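Local coordinates for putative amidohydrolase (Unidentified, PDB 3FEQ), which probably acts as a zinc-dependent prolidase of the amidohydrolase superfamily, hydrolysing dipeptides that end in proline, at residues Arg128-Gly133 and Gly364-Ile369. Numbering follows the deposited sequence.
Sequences RIFPSG and GQLGVI
Leu366 reaches Arg128 and Phe130 with the two methyls of its forked end, CD2 closer to the arginine and CD1 closer to the ring. The apolar half of the contact is CD1, which lies 4.3 Å from CZ of Phe130 and meets that ring at its edge, near the ring plane; Phe130 also touches Arg106 and Thr187. The other methyl, CD2, comes within 3.5 Å of NH1 of Arg128, approaching the guanidinium obliquely. With CG anti to its own carbonyl carbon (chi1 -55°), Leu366 is directed at Arg128 and Phe130 while its backbone stays well back: even the nearest CA pair, Arg128 and Leu366, is 11.1 Å apart. The contact is therefore made by side chains alone and is small, burying about 102 Å² in all.

In the fold, Arg128 belongs to the short strand 128-129, which runs parallel to strand 102-107, itself parallel to 56-66; these are strands of the TIM-like barrel of the amidohydrolases. Residues 364-369 form part of the loop between helix 354-359 and strand 377-380, and the contact joins that loop to the barrel in the protein interior. Leu366 also packs on Ile62 and Ser104 of the two neighbouring strands.

The polar end of Arg128 is held from elsewhere: its NH1 forms a salt bridge with OD2 of Asp376, further along the same loop. The chain runs out extended through chi1 and chi2, then bends at chi3 (16°), where the guanidinium turns to meet both the carboxylate and the leucine methyl. Asp376 itself also touches the Leu366 side chain.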
loop_
_atom_site.group_PDB
_atom_site.type_symbol
_atom_site.label_atom_id
_atom_site.label_comp_id
_atom_site.label_asym_id
_atom_site.label_seq_id
_atom_site.Cartn_x
_atom_site.Cartn_y
_atom_site.Cartn_z
ATOM N N ARG C 128 -9.678 -4.567 -40.804
ATOM C CA ARG C 128 -9.022 -3.491 -40.072
ATOM C C ARG C 128 -9.854 -3.240 -38.841
ATOM O O ARG C 128 -11.080 -3.308 -38.900
ATOM C CB ARG C 128 -8.909 -2.217 -40.918
ATOM C CG ARG C 128 -8.490 -0.961 -40.149
ATOM C CD ARG C 128 -8.216 0.220 -41.071
ATOM N NE ARG C 128 -8.770 0.005 -42.401
ATOM C CZ ARG C 128 -8.047 -0.038 -43.516
ATOM N NH1 ARG C 128 -8.646 -0.257 -44.680
ATOM N NH2 ARG C 128 -6.730 0.151 -43.474
ATOM N N ILE C 129 -9.179 -3.034 -37.713
ATOM C CA ILE C 129 -9.853 -2.788 -36.447
ATOM C C ILE C 129 -9.706 -1.318 -36.020
ATOM O O ILE C 129 -8.613 -0.735 -36.095
ATOM C CB ILE C 129 -9.339 -3.739 -35.350
ATOM C CG1 ILE C 129 -9.456 -5.195 -35.806
ATOM C CG2 ILE C 129 -10.143 -3.581 -34.080
ATOM C CD1 ILE C 129 -8.660 -6.188 -34.960
ATOM N N PHE C 130 -10.826 -0.716 -35.624
ATOM C CA PHE C 130 -10.807 0.545 -34.902
ATOM C C PHE C 130 -11.099 0.300 -33.430
ATOM O O PHE C 130 -12.258 0.339 -33.012
ATOM C CB PHE C 130 -11.816 1.528 -35.493
ATOM C CG PHE C 130 -11.486 1.966 -36.890
ATOM C CD1 PHE C 130 -12.091 1.364 -37.983
ATOM C CD2 PHE C 130 -10.566 2.970 -37.112
ATOM C CE1 PHE C 130 -11.773 1.745 -39.264
ATOM C CE2 PHE C 130 -10.247 3.366 -38.396
ATOM C CZ PHE C 130 -10.849 2.753 -39.473
ATOM N N PRO C 131 -10.039 0.086 -32.631
ATOM C CA PRO C 131 -10.207 -0.408 -31.280
ATOM C C PRO C 131 -10.674 0.683 -30.321
ATOM O O PRO C 131 -10.300 1.854 -30.460
ATOM C CB PRO C 131 -8.809 -0.883 -30.914
ATOM C CG PRO C 131 -7.917 0.021 -31.653
ATOM C CD PRO C 131 -8.627 0.374 -32.932
ATOM N N SER C 132 -11.525 0.292 -29.382
ATOM C CA SER C 132 -11.947 1.178 -28.312
ATOM C C SER C 132 -11.051 0.988 -27.079
ATOM O O SER C 132 -11.026 1.832 -26.176
ATOM C CB SER C 132 -13.426 0.935 -27.970
ATOM O OG SER C 132 -14.286 1.379 -29.021
ATOM N N GLY C 133 -10.265 -0.088 -27.093
ATOM C CA GLY C 133 -9.594 -0.561 -25.897
ATOM C C GLY C 133 -10.646 -1.195 -25.020
ATOM O O GLY C 133 -11.223 -2.206 -25.388
ATOM N N GLY C 364 -14.323 9.474 -47.526
ATOM C CA GLY C 364 -13.466 9.583 -48.696
ATOM C C GLY C 364 -12.342 8.572 -48.703
ATOM O O GLY C 364 -11.751 8.309 -49.745
ATOM N N GLN C 365 -12.060 7.985 -47.546
ATOM C CA GLN C 365 -10.974 7.025 -47.416
ATOM C C GLN C 365 -11.496 5.601 -47.530
ATOM O O GLN C 365 -10.859 4.746 -48.131
ATOM C CB GLN C 365 -10.287 7.219 -46.071
ATOM C CG GLN C 365 -8.797 7.470 -46.138
ATOM C CD GLN C 365 -8.433 8.599 -47.067
ATOM O OE1 GLN C 365 -7.425 8.527 -47.773
ATOM N NE2 GLN C 365 -9.252 9.649 -47.083
ATOM N N LEU C 366 -12.652 5.350 -46.931
ATOM C CA LEU C 366 -13.300 4.050 -47.012
ATOM C C LEU C 366 -14.759 4.260 -47.392
ATOM O O LEU C 366 -15.232 5.401 -47.438
ATOM C CB LEU C 366 -13.214 3.321 -45.667
ATOM C CG LEU C 366 -11.827 3.124 -45.048
ATOM C CD1 LEU C 366 -11.956 2.738 -43.608
ATOM C CD2 LEU C 366 -11.013 2.076 -45.785
ATOM N N GLY C 367 -15.454 3.165 -47.691
ATOM C CA GLY C 367 -16.898 3.191 -47.940
ATOM C C GLY C 367 -17.316 3.818 -49.258
ATOM O O GLY C 367 -18.497 4.063 -49.494
ATOM N N VAL C 368 -16.350 4.077 -50.129
ATOM C CA VAL C 368 -16.645 4.676 -51.426
ATOM C C VAL C 368 -15.640 4.203 -52.482
ATOM O O VAL C 368 -14.434 4.158 -52.214
ATOM C CB VAL C 368 -16.714 6.232 -51.332
ATOM C CG1 VAL C 368 -15.348 6.844 -51.026
ATOM C CG2 VAL C 368 -17.320 6.831 -52.591
ATOM N N ILE C 369 -16.141 3.774 -53.643
ATOM C CA ILE C 369 -15.270 3.504 -54.787
ATOM C C ILE C 369 -15.050 4.776 -55.592
ATOM O O ILE C 369 -15.853 5.137 -56.447
ATOM C CB ILE C 369 -15.803 2.387 -55.709
ATOM C CG1 ILE C 369 -16.107 1.130 -54.907
ATOM C CG2 ILE C 369 -14.780 2.054 -56.781
ATOM C CD1 ILE C 369 -16.579 -0.014 -55.757
#